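Local coordinates for tudor and KH domain-containing protein homolog (Bombyx mori, PDB 5VQH) that binds symmetrically dimethylated arginines of the Piwi proteins Siwi and Ago3 through its extended Tudor domain, acting in piRNA biogenesis to silence transposons in the germline, at residues H54-Y59 against G87-A92; E63-H68 against E126-R131. All blocks are in the same frame, centred on the assembly; numbering follows the deposited sequence.

Contact 1: H54-Y59 against G87-A92. With 2MR (n3, n4-dimethylarginine), chain C.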
ATOM      1  N   HIS A  54     -16.874  10.129  -1.216  1.00 37.65           N
ATOM      2  CA  HIS A  54     -17.409  10.916  -0.129  1.00 41.97           C
ATOM      3  C   HIS A  54     -16.351  11.876   0.460  1.00 39.55           C
ATOM      4  O   HIS A  54     -16.602  13.081   0.619  1.00 38.06           O
ATOM      5  CB  HIS A  54     -17.956   9.978   0.932  1.00 48.86           C
ATOM      6  CG  HIS A  54     -18.643  10.679   2.047  1.00 61.03           C
ATOM      7  ND1 HIS A  54     -18.891  10.074   3.258  1.00 70.65           N
ATOM      8  CD2 HIS A  54     -19.130  11.938   2.144  1.00 70.60           C
ATOM      9  CE1 HIS A  54     -19.520  10.924   4.050  1.00 77.04           C
ATOM     10  NE2 HIS A  54     -19.671  12.067   3.402  1.00 76.74           N
ATOM     11  N   MET A  55     -15.165  11.347   0.762  1.00 34.07           N
ATOM     12  CA  MET A  55     -14.135  12.160   1.348  1.00 31.55           C
ATOM     13  C   MET A  55     -13.811  13.256   0.379  1.00 31.64           C
ATOM     14  O   MET A  55     -13.628  14.417   0.749  1.00 30.98           O
ATOM     15  CB  MET A  55     -12.901  11.332   1.657  1.00 31.42           C
ATOM     16  CG  MET A  55     -13.084  10.454   2.872  1.00 31.41           C
ATOM     17  SD  MET A  55     -11.643   9.475   3.353  1.00 31.98           S
ATOM     18  CE  MET A  55     -10.376  10.731   3.525  1.00 34.72           C
ATOM     19  N   THR A  56     -13.774  12.902  -0.883  1.00 31.38           N
ATOM     20  CA  THR A  56     -13.403  13.875  -1.864  1.00 36.75           C
ATOM     21  C   THR A  56     -14.460  14.971  -2.045  1.00 40.91           C
ATOM     22  O   THR A  56     -14.082  16.135  -2.181  1.00 44.70           O
ATOM     23  CB  THR A  56     -13.029  13.230  -3.200  1.00 34.85           C
ATOM     24  OG1 THR A  56     -12.100  12.192  -2.942  1.00 34.31           O
ATOM     25  CG2 THR A  56     -12.349  14.230  -4.123  1.00 33.81           C
ATOM     26  N   GLU A  57     -15.753  14.637  -2.039  1.00 41.65           N
ATOM     27  CA  GLU A  57     -16.781  15.685  -2.155  1.00 42.36           C
ATOM     28  C   GLU A  57     -16.675  16.603  -0.911  1.00 41.03           C
ATOM     29  O   GLU A  57     -16.744  17.828  -1.007  1.00 43.49           O
ATOM     30  CB  GLU A  57     -18.206  15.099  -2.316  1.00 40.68           C
ATOM     31  N   TYR A  58     -16.454  15.993   0.242  1.00 38.35           N
ATOM     32  CA  TYR A  58     -16.503  16.696   1.521  1.00 36.65           C
ATOM     33  C   TYR A  58     -15.300  17.633   1.709  1.00 35.00           C
ATOM     34  O   TYR A  58     -15.460  18.854   1.877  1.00 30.82           O
ATOM     35  CB  TYR A  58     -16.578  15.670   2.641  1.00 35.94           C
ATOM     36  CG  TYR A  58     -16.687  16.247   4.008  1.00 35.63           C
ATOM     37  CD1 TYR A  58     -17.874  16.758   4.468  1.00 37.31           C
ATOM     38  CD2 TYR A  58     -15.593  16.260   4.863  1.00 37.27           C
ATOM     39  CE1 TYR A  58     -17.982  17.297   5.750  1.00 39.70           C
ATOM     40  CE2 TYR A  58     -15.676  16.800   6.143  1.00 36.96           C
ATOM     41  CZ  TYR A  58     -16.874  17.322   6.591  1.00 38.80           C
ATOM     42  OH  TYR A  58     -16.961  17.853   7.856  1.00 35.71           O
ATOM     43  N   TYR A  59     -14.102  17.066   1.662  1.00 33.66           N
ATOM     44  CA  TYR A  59     -12.883  17.857   1.895  1.00 34.80           C
ATOM     45  C   TYR A  59     -12.579  18.826   0.721  1.00 33.07           C
ATOM     46  O   TYR A  59     -11.647  19.607   0.762  1.00 31.74           O
ATOM     47  CB  TYR A  59     -11.679  16.947   2.219  1.00 31.58           C
ATOM     48  CG  TYR A  59     -11.753  16.310   3.611  1.00 32.28           C
ATOM     49  CD1 TYR A  59     -11.491  17.049   4.751  1.00 33.39           C
ATOM     50  CD2 TYR A  59     -12.042  14.955   3.784  1.00 32.10           C
ATOM     51  CE1 TYR A  59     -11.523  16.475   6.007  1.00 31.22           C
ATOM     52  CE2 TYR A  59     -12.096  14.385   5.033  1.00 30.62           C
ATOM     53  CZ  TYR A  59     -11.835  15.151   6.149  1.00 33.22           C
ATOM     54  OH  TYR A  59     -11.891  14.600   7.434  1.00 34.00           O
ATOM     55  N   GLY A  87      -5.714  14.537  -7.299  1.00 42.23           N
ATOM     56  CA  GLY A  87      -6.414  15.555  -6.529  1.00 40.49           C
ATOM     57  C   GLY A  87      -7.578  15.066  -5.685  1.00 39.60           C
ATOM     58  O   GLY A  87      -8.393  15.852  -5.305  1.00 38.88           O
ATOM     59  N   ARG A  88      -7.660  13.777  -5.373  1.00 41.07           N
ATOM     60  CA  ARG A  88      -8.720  13.259  -4.484  1.00 40.94           C
ATOM     61  C   ARG A  88      -8.212  13.012  -3.041  1.00 39.91           C
ATOM     62  O   ARG A  88      -6.994  12.946  -2.788  1.00 37.60           O
ATOM     63  CB  ARG A  88      -9.311  11.965  -5.069  1.00 45.80           C
ATOM     64  CG  ARG A  88      -9.875  12.090  -6.484  1.00 49.61           C
ATOM     65  CD  ARG A  88     -10.522  10.796  -6.932  1.00 54.75           C
ATOM     66  NE  ARG A  88     -10.965  10.802  -8.337  1.00 62.51           N
ATOM     67  CZ  ARG A  88     -10.261  10.333  -9.377  1.00 64.92           C
ATOM     68  NH1 ARG A  88      -9.034   9.837  -9.226  1.00 64.66           N
ATOM     69  NH2 ARG A  88     -10.786  10.366 -10.599  1.00 63.66           N
ATOM     70  N   TRP A  89      -9.146  12.880  -2.101  1.00 36.56           N
ATOM     71  CA  TRP A  89      -8.813  12.781  -0.679  1.00 34.25           C
ATOM     72  C   TRP A  89      -8.783  11.342  -0.199  1.00 35.87           C
ATOM     73  O   TRP A  89      -9.665  10.526  -0.524  1.00 35.53           O
ATOM     74  CB  TRP A  89      -9.798  13.608   0.177  1.00 36.13           C
ATOM     75  CG  TRP A  89      -9.580  15.099   0.019  1.00 35.75           C
ATOM     76  CD1 TRP A  89     -10.070  15.900  -0.968  1.00 38.25           C
ATOM     77  CD2 TRP A  89      -8.766  15.937   0.833  1.00 35.43           C
ATOM     78  NE1 TRP A  89      -9.631  17.191  -0.810  1.00 36.70           N
ATOM     79  CE2 TRP A  89      -8.827  17.241   0.291  1.00 35.52           C
ATOM     80  CE3 TRP A  89      -7.996  15.722   1.973  1.00 33.87           C
ATOM     81  CZ2 TRP A  89      -8.150  18.300   0.840  1.00 31.82           C
ATOM     82  CZ3 TRP A  89      -7.341  16.773   2.509  1.00 33.29           C
ATOM     83  CH2 TRP A  89      -7.420  18.053   1.943  1.00 31.23           C
ATOM     84  N   TYR A  90      -7.774  11.049   0.622  1.00 33.67           N
ATOM     85  CA  TYR A  90      -7.481   9.691   1.065  1.00 29.64           C
ATOM     86  C   TYR A  90      -7.105   9.677   2.554  1.00 29.05           C
ATOM     87  O   TYR A  90      -6.768  10.699   3.170  1.00 30.06           O
ATOM     88  CB  TYR A  90      -6.367   9.096   0.192  1.00 28.48           C
ATOM     89  CG  TYR A  90      -6.757   8.980  -1.260  1.00 29.83           C
ATOM     90  CD1 TYR A  90      -7.501   7.910  -1.697  1.00 32.01           C
ATOM     91  CD2 TYR A  90      -6.411   9.952  -2.197  1.00 30.09           C
ATOM     92  CE1 TYR A  90      -7.890   7.791  -3.020  1.00 31.27           C
ATOM     93  CE2 TYR A  90      -6.803   9.849  -3.529  1.00 29.02           C
ATOM     94  CZ  TYR A  90      -7.543   8.747  -3.935  1.00 30.19           C
ATOM     95  OH  TYR A  90      -7.979   8.553  -5.243  1.00 28.60           O
ATOM     96  N   ARG A  91      -7.200   8.505   3.137  1.00 27.29           N
ATOM     97  CA  ARG A  91      -6.800   8.301   4.483  1.00 27.05           C
ATOM     98  C   ARG A  91      -5.343   7.932   4.408  1.00 28.63           C
ATOM     99  O   ARG A  91      -4.971   7.000   3.666  1.00 31.34           O
ATOM    100  CB  ARG A  91      -7.589   7.165   5.122  1.00 26.54           C
ATOM    101  CG  ARG A  91      -9.081   7.364   5.077  1.00 27.64           C
ATOM    102  CD  ARG A  91      -9.887   6.286   5.817  1.00 28.59           C
ATOM    103  NE  ARG A  91      -9.748   4.909   5.341  1.00 27.14           N
ATOM    104  CZ  ARG A  91     -10.337   3.855   5.917  1.00 26.41           C
ATOM    105  NH1 ARG A  91     -11.110   4.005   7.001  1.00 26.90           N
ATOM    106  NH2 ARG A  91     -10.145   2.638   5.439  1.00 24.06           N
ATOM    107  N   ALA A  92      -4.523   8.647   5.178  1.00 27.50           N
ATOM    108  CA  ALA A  92      -3.096   8.396   5.209  1.00 26.93           C
ATOM    109  C   ALA A  92      -2.580   8.489   6.636  1.00 29.83           C
ATOM    110  O   ALA A  92      -3.195   9.129   7.486  1.00 28.79           O
ATOM    111  CB  ALA A  92      -2.409   9.414   4.356  1.00 25.96           C
TER
HETATM  112  N   2MR C 501      -7.171   6.270  -9.992  1.00 78.06           N
HETATM  113  CA  2MR C 501      -6.405   7.394  -9.422  1.00 77.09           C
HETATM  114  CB  2MR C 501      -5.708   6.928  -8.148  1.00 68.19           C
HETATM  115  CG  2MR C 501      -6.634   6.169  -7.199  1.00 60.15           C
HETATM  116  CD  2MR C 501      -6.030   6.294  -5.813  1.00 50.43           C
HETATM  117  NE  2MR C 501      -4.757   5.618  -5.788  1.00 43.78           N
HETATM  118  CZ  2MR C 501      -3.928   5.783  -4.782  1.00 42.11           C
HETATM  119  NH1 2MR C 501      -4.257   6.570  -3.866  1.00 39.95           N
HETATM  120  CQ1 2MR C 501      -3.480   6.867  -2.682  1.00 41.64           C
HETATM  121  NH2 2MR C 501      -2.760   5.141  -4.740  1.00 44.60           N
HETATM  122  CQ2 2MR C 501      -2.298   4.234  -5.780  1.00 41.09           C
HETATM  123  C   2MR C 501      -5.354   8.012 -10.334  1.00 79.86           C
HETATM  124  O   2MR C 501      -4.469   8.776  -9.903  1.00 72.29           O
HETATM  125  OXT 2MR C 501      -5.341   7.790 -11.549  1.00 89.55           O

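Contact 2: E63-H68 against E126-R131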
ATOM      1  N   GLU A  63     -15.379  25.231   3.608  1.00 45.69           N
ATOM      2  CA  GLU A  63     -16.070  25.226   4.903  1.00 48.98           C
ATOM      3  C   GLU A  63     -15.663  23.997   5.719  1.00 46.01           C
ATOM      4  O   GLU A  63     -15.424  24.090   6.910  1.00 43.42           O
ATOM      5  CB  GLU A  63     -17.599  25.244   4.734  1.00 57.11           C
ATOM      6  CG  GLU A  63     -18.129  26.284   3.744  1.00 64.68           C
ATOM      7  CD  GLU A  63     -18.243  25.758   2.304  1.00 68.04           C
ATOM      8  OE1 GLU A  63     -19.223  25.023   1.987  1.00 65.10           O
ATOM      9  OE2 GLU A  63     -17.349  26.099   1.488  1.00 67.20           O
ATOM     10  N   ASN A  64     -15.592  22.846   5.052  1.00 46.78           N
ATOM     11  CA  ASN A  64     -15.303  21.572   5.704  1.00 45.96           C
ATOM     12  C   ASN A  64     -13.843  21.426   6.062  1.00 44.77           C
ATOM     13  O   ASN A  64     -13.515  20.986   7.157  1.00 42.03           O
ATOM     14  CB  ASN A  64     -15.738  20.403   4.823  1.00 47.29           C
ATOM     15  CG  ASN A  64     -17.247  20.318   4.684  1.00 49.20           C
ATOM     16  OD1 ASN A  64     -17.987  20.942   5.449  1.00 44.14           O
ATOM     17  ND2 ASN A  64     -17.711  19.534   3.714  1.00 49.93           N
ATOM     18  N   ARG A  65     -12.953  21.808   5.160  1.00 44.12           N
ATOM     19  CA  ARG A  65     -11.557  21.880   5.555  1.00 48.11           C
ATOM     20  C   ARG A  65     -11.338  22.711   6.859  1.00 48.30           C
ATOM     21  O   ARG A  65     -10.655  22.271   7.779  1.00 47.78           O
ATOM     22  CB  ARG A  65     -10.730  22.403   4.388  1.00 49.14           C
ATOM     23  CG  ARG A  65     -10.606  21.397   3.255  1.00 47.37           C
ATOM     24  CD  ARG A  65      -9.440  21.752   2.367  1.00 47.49           C
ATOM     25  NE  ARG A  65      -9.643  23.075   1.767  1.00 49.97           N
ATOM     26  CZ  ARG A  65     -10.366  23.317   0.673  1.00 47.95           C
ATOM     27  NH1 ARG A  65     -10.971  22.325   0.022  1.00 46.83           N
ATOM     28  NH2 ARG A  65     -10.512  24.565   0.242  1.00 46.35           N
ATOM     29  N   GLU A  66     -11.957  23.885   6.951  1.00 55.10           N
ATOM     30  CA  GLU A  66     -11.774  24.777   8.100  1.00 53.39           C
ATOM     31  C   GLU A  66     -12.325  24.201   9.395  1.00 53.81           C
ATOM     32  O   GLU A  66     -11.798  24.467  10.472  1.00 58.94           O
ATOM     33  CB  GLU A  66     -12.405  26.133   7.815  1.00 59.31           C
ATOM     34  CG  GLU A  66     -11.712  26.905   6.689  1.00 61.72           C
ATOM     35  CD  GLU A  66     -12.522  28.095   6.190  1.00 64.84           C
ATOM     36  OE1 GLU A  66     -13.775  28.084   6.327  1.00 64.87           O
ATOM     37  OE2 GLU A  66     -11.903  29.041   5.648  1.00 58.25           O
ATOM     38  N   ALA A  67     -13.371  23.394   9.299  1.00 53.47           N
ATOM     39  CA  ALA A  67     -13.882  22.668  10.472  1.00 51.24           C
ATOM     40  C   ALA A  67     -13.053  21.424  10.776  1.00 51.67           C
ATOM     41  O   ALA A  67     -13.387  20.679  11.690  1.00 58.50           O
ATOM     42  CB  ALA A  67     -15.341  22.277  10.274  1.00 47.75           C
ATOM     43  N   HIS A  68     -12.020  21.156   9.985  1.00 46.97           N
ATOM     44  CA  HIS A  68     -11.117  20.042  10.265  1.00 47.03           C
ATOM     45  C   HIS A  68      -9.663  20.425   9.969  1.00 48.50           C
ATOM     46  O   HIS A  68      -8.873  19.610   9.486  1.00 43.58           O
ATOM     47  CB  HIS A  68     -11.532  18.826   9.476  1.00 44.51           C
ATOM     48  CG  HIS A  68     -12.901  18.350   9.828  1.00 51.13           C
ATOM     49  ND1 HIS A  68     -13.144  17.549  10.919  1.00 52.39           N
ATOM     50  CD2 HIS A  68     -14.109  18.601   9.271  1.00 52.96           C
ATOM     51  CE1 HIS A  68     -14.437  17.306  11.007  1.00 50.62           C
ATOM     52  NE2 HIS A  68     -15.046  17.930  10.017  1.00 52.81           N
ATOM     53  N   GLU A 126      -1.673  21.246   3.721  1.00 42.47           N
ATOM     54  CA  GLU A 126      -2.855  20.811   3.008  1.00 44.58           C
ATOM     55  C   GLU A 126      -3.469  19.529   3.578  1.00 43.80           C
ATOM     56  O   GLU A 126      -4.397  18.995   2.994  1.00 52.14           O
ATOM     57  CB  GLU A 126      -2.540  20.655   1.511  1.00 49.89           C
ATOM     58  CG  GLU A 126      -1.502  19.579   1.160  1.00 52.41           C
ATOM     59  CD  GLU A 126      -1.113  19.614  -0.305  1.00 55.05           C
ATOM     60  OE1 GLU A 126      -1.999  19.342  -1.149  1.00 58.91           O
ATOM     61  OE2 GLU A 126       0.079  19.918  -0.605  1.00 55.25           O
ATOM     62  N   LEU A 127      -2.966  19.036   4.705  1.00 37.09           N
ATOM     63  CA  LEU A 127      -3.619  17.925   5.423  1.00 33.90           C
ATOM     64  C   LEU A 127      -4.792  18.438   6.288  1.00 33.93           C
ATOM     65  O   LEU A 127      -4.807  19.612   6.708  1.00 32.87           O
ATOM     66  CB  LEU A 127      -2.617  17.176   6.318  1.00 32.86           C
ATOM     67  CG  LEU A 127      -1.298  16.702   5.688  1.00 31.63           C
ATOM     68  CD1 LEU A 127      -0.334  16.221   6.765  1.00 31.39           C
ATOM     69  CD2 LEU A 127      -1.570  15.612   4.685  1.00 29.87           C
ATOM     70  N   CYS A 128      -5.769  17.565   6.536  1.00 32.08           N
ATOM     71  CA  CYS A 128      -6.908  17.911   7.348  1.00 32.47           C
ATOM     72  C   CYS A 128      -7.121  16.857   8.385  1.00 33.45           C
ATOM     73  O   CYS A 128      -6.644  15.742   8.226  1.00 31.41           O
ATOM     74  CB  CYS A 128      -8.158  17.997   6.492  1.00 33.46           C
ATOM     75  SG  CYS A 128      -8.221  19.472   5.483  1.00 36.39           S
ATOM     76  N   GLU A 129      -7.840  17.197   9.449  1.00 35.42           N
ATOM     77  CA  GLU A 129      -8.208  16.193  10.412  1.00 39.82           C
ATOM     78  C   GLU A 129      -9.206  15.248   9.740  1.00 37.57           C
ATOM     79  O   GLU A 129     -10.134  15.677   9.044  1.00 32.83           O
ATOM     80  CB  GLU A 129      -8.849  16.806  11.654  1.00 47.62           C
ATOM     81  CG  GLU A 129      -9.248  15.761  12.721  1.00 58.27           C
ATOM     82  CD  GLU A 129     -10.747  15.750  13.090  1.00 65.35           C
ATOM     83  OE1 GLU A 129     -11.446  16.771  12.872  1.00 70.73           O
ATOM     84  OE2 GLU A 129     -11.233  14.719  13.618  1.00 59.22           O
ATOM     85  N   LEU A 130      -8.997  13.960   9.965  1.00 34.99           N
ATOM     86  CA  LEU A 130      -9.934  12.937   9.518  1.00 34.73           C
ATOM     87  C   LEU A 130     -11.125  12.793  10.496  1.00 34.06           C
ATOM     88  O   LEU A 130     -10.957  12.410  11.627  1.00 32.09           O
ATOM     89  CB  LEU A 130      -9.215  11.587   9.327  1.00 30.32           C
ATOM     90  CG  LEU A 130     -10.070  10.489   8.679  1.00 29.97           C
ATOM     91  CD1 LEU A 130     -10.512  10.852   7.251  1.00 28.85           C
ATOM     92  CD2 LEU A 130      -9.379   9.142   8.692  1.00 27.95           C
ATOM     93  N   ARG A 131     -12.319  13.123  10.027  1.00 38.34           N
ATOM     94  CA  ARG A 131     -13.569  12.865  10.738  1.00 41.64           C
ATOM     95  C   ARG A 131     -13.665  11.412  11.201  1.00 41.72           C
ATOM     96  O   ARG A 131     -13.439  10.483  10.415  1.00 41.30           O
ATOM     97  CB  ARG A 131     -14.744  13.143   9.808  1.00 46.74           C
ATOM     98  CG  ARG A 131     -15.476  14.425  10.069  1.00 51.52           C
ATOM     99  CD  ARG A 131     -16.961  14.206   9.833  1.00 58.72           C
ATOM    100  NE  ARG A 131     -17.206  13.702   8.481  1.00 66.81           N
ATOM    101  CZ  ARG A 131     -18.247  12.953   8.114  1.00 74.28           C
ATOM    102  NH1 ARG A 131     -18.371  12.558   6.849  1.00 68.78           N
ATOM    103  NH2 ARG A 131     -19.171  12.593   9.003  1.00 80.06           N
TER

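Contact 1: H54-Y59 against G87-A92
The hydroxyl oxygen of Thr-56 is gripped twice: Trp-89 N donates to Thr-56 OG1 over 3.1 Å at a nearly straight 164°, and the hydroxyl is also bonded to the carbonyl oxygen of Val-52, one turn back in the helix. A chi1 of -50° sets OG1 beside the backbone N, over that turn, while CG2 reaches across to lie 3.8 Å from Arg-88 CA. Threonine suits this place because OG1 takes the backbone N-H of Trp-89 and CG2 packs on Arg-88. Helix 43-59 here lies across strand 89-98, the two local axes 7.3 Å apart and at 110°.

The indole of Trp-89 carries much of the apolar packing. Tyr-59 CB stands over one face in a CH-pi contact, 3.4 Å from the centroid of the Trp-89 five-membered ring and almost on its normal. The Tyr-59 ring continues obliquely past the six-membered ring. Replacing Trp-89 by an alanine would probably open a gap under the Tyr-59 methylene and leave its ring freer to shift.

Met-55, bent at chi3, brings its methyl CE to 3.6 Å from Tyr-90 C and its sulfur SD to 3.7 Å from Arg-91 CG; a flexible thioether can follow a surface made of both main chain and an arginine's methylenes. The Arg-91 guanidinium is bonded to the carbonyl oxygens of Leu-134 and Leu-137 and forms a salt bridge with Asp-115.

Tyr-90 points away from the helix, to the ligand. The dimethylarginine's NH1 lies over one face of the Tyr-90 ring, whose hydroxyl is bonded to Asp-86, the salt-bridge partner of Arg-88. The helix thus anchors, through Trp-89 N and the indole, the strand whose next residue presents an electron-rich ring to the modified guanidinium, and probably steadies that ring's place.

Contact 2: E63-H68 against E126-R131
The imidazole of His-68 meets the carboxylate of Glu-129 edge-on from its own side, but from above on the other: Glu-129 OE1 lies near the ring plane, 2.7 Å from His-68 ND1, whereas the donor stands 44° out of the carboxylate plane. The two planes are 38° apart, and the N-H...O line is close to straight at 168°. Glu-129 reaches this place by starting with CG anti to the backbone N and then bending at chi2.

Histidine suits the position because its second nitrogen, NE2, is hydrogen-bonded to Tyr-58 OH, so the ring is held at both ends and its rotation fixed; the carboxylate would tend to favour a protonated ring, the nearby Arg-131 to oppose it. Arg-131 comes to the same ring obliquely, its CG 3.2 Å from His-68 CE1, while its guanidinium makes a cation-pi contact with Tyr-58 and a salt bridge to Asp-133.

The main chains join beside the side chains, Glu-129 N donating to His-68 O over 2.6 Å. Cys-128, small and apolar enough for a buried site, lays SG alongside the aliphatic part of Arg-65, 3.8 Å from CG.

Helix 62-66 and the turn after it are thereby fastened to the short, weakly bonded strand 128-129, at the edge of the five-stranded antiparallel sheet in the order 4-3-2-1-5, as in the Tudor barrel.

Contacts 1 and 2 lie about 10 Å apart, centre to centre, and Tyr-59 is one of the residues that join them. Its hydroxyl OH is 2.6 Å from Glu-129 O, and its carbonyl O is 2.9 Å from Arg-65 NH1; Tyr-59 thus reaches both segments of contact 2. The two helices follow one another in the chain and pack against the same antiparallel sheet of the Tudor domain. Contact 1 supplies Arg-88 and Tyr-90 to the dimethylarginine pocket, completed by aromatic residues such as Phe-83, Tyr-113 and Tyr-116, with Asp-118 hydrogen-bonded to the ligand; contact 2 supplies none and ties the helical segment to the sheet's outer strand.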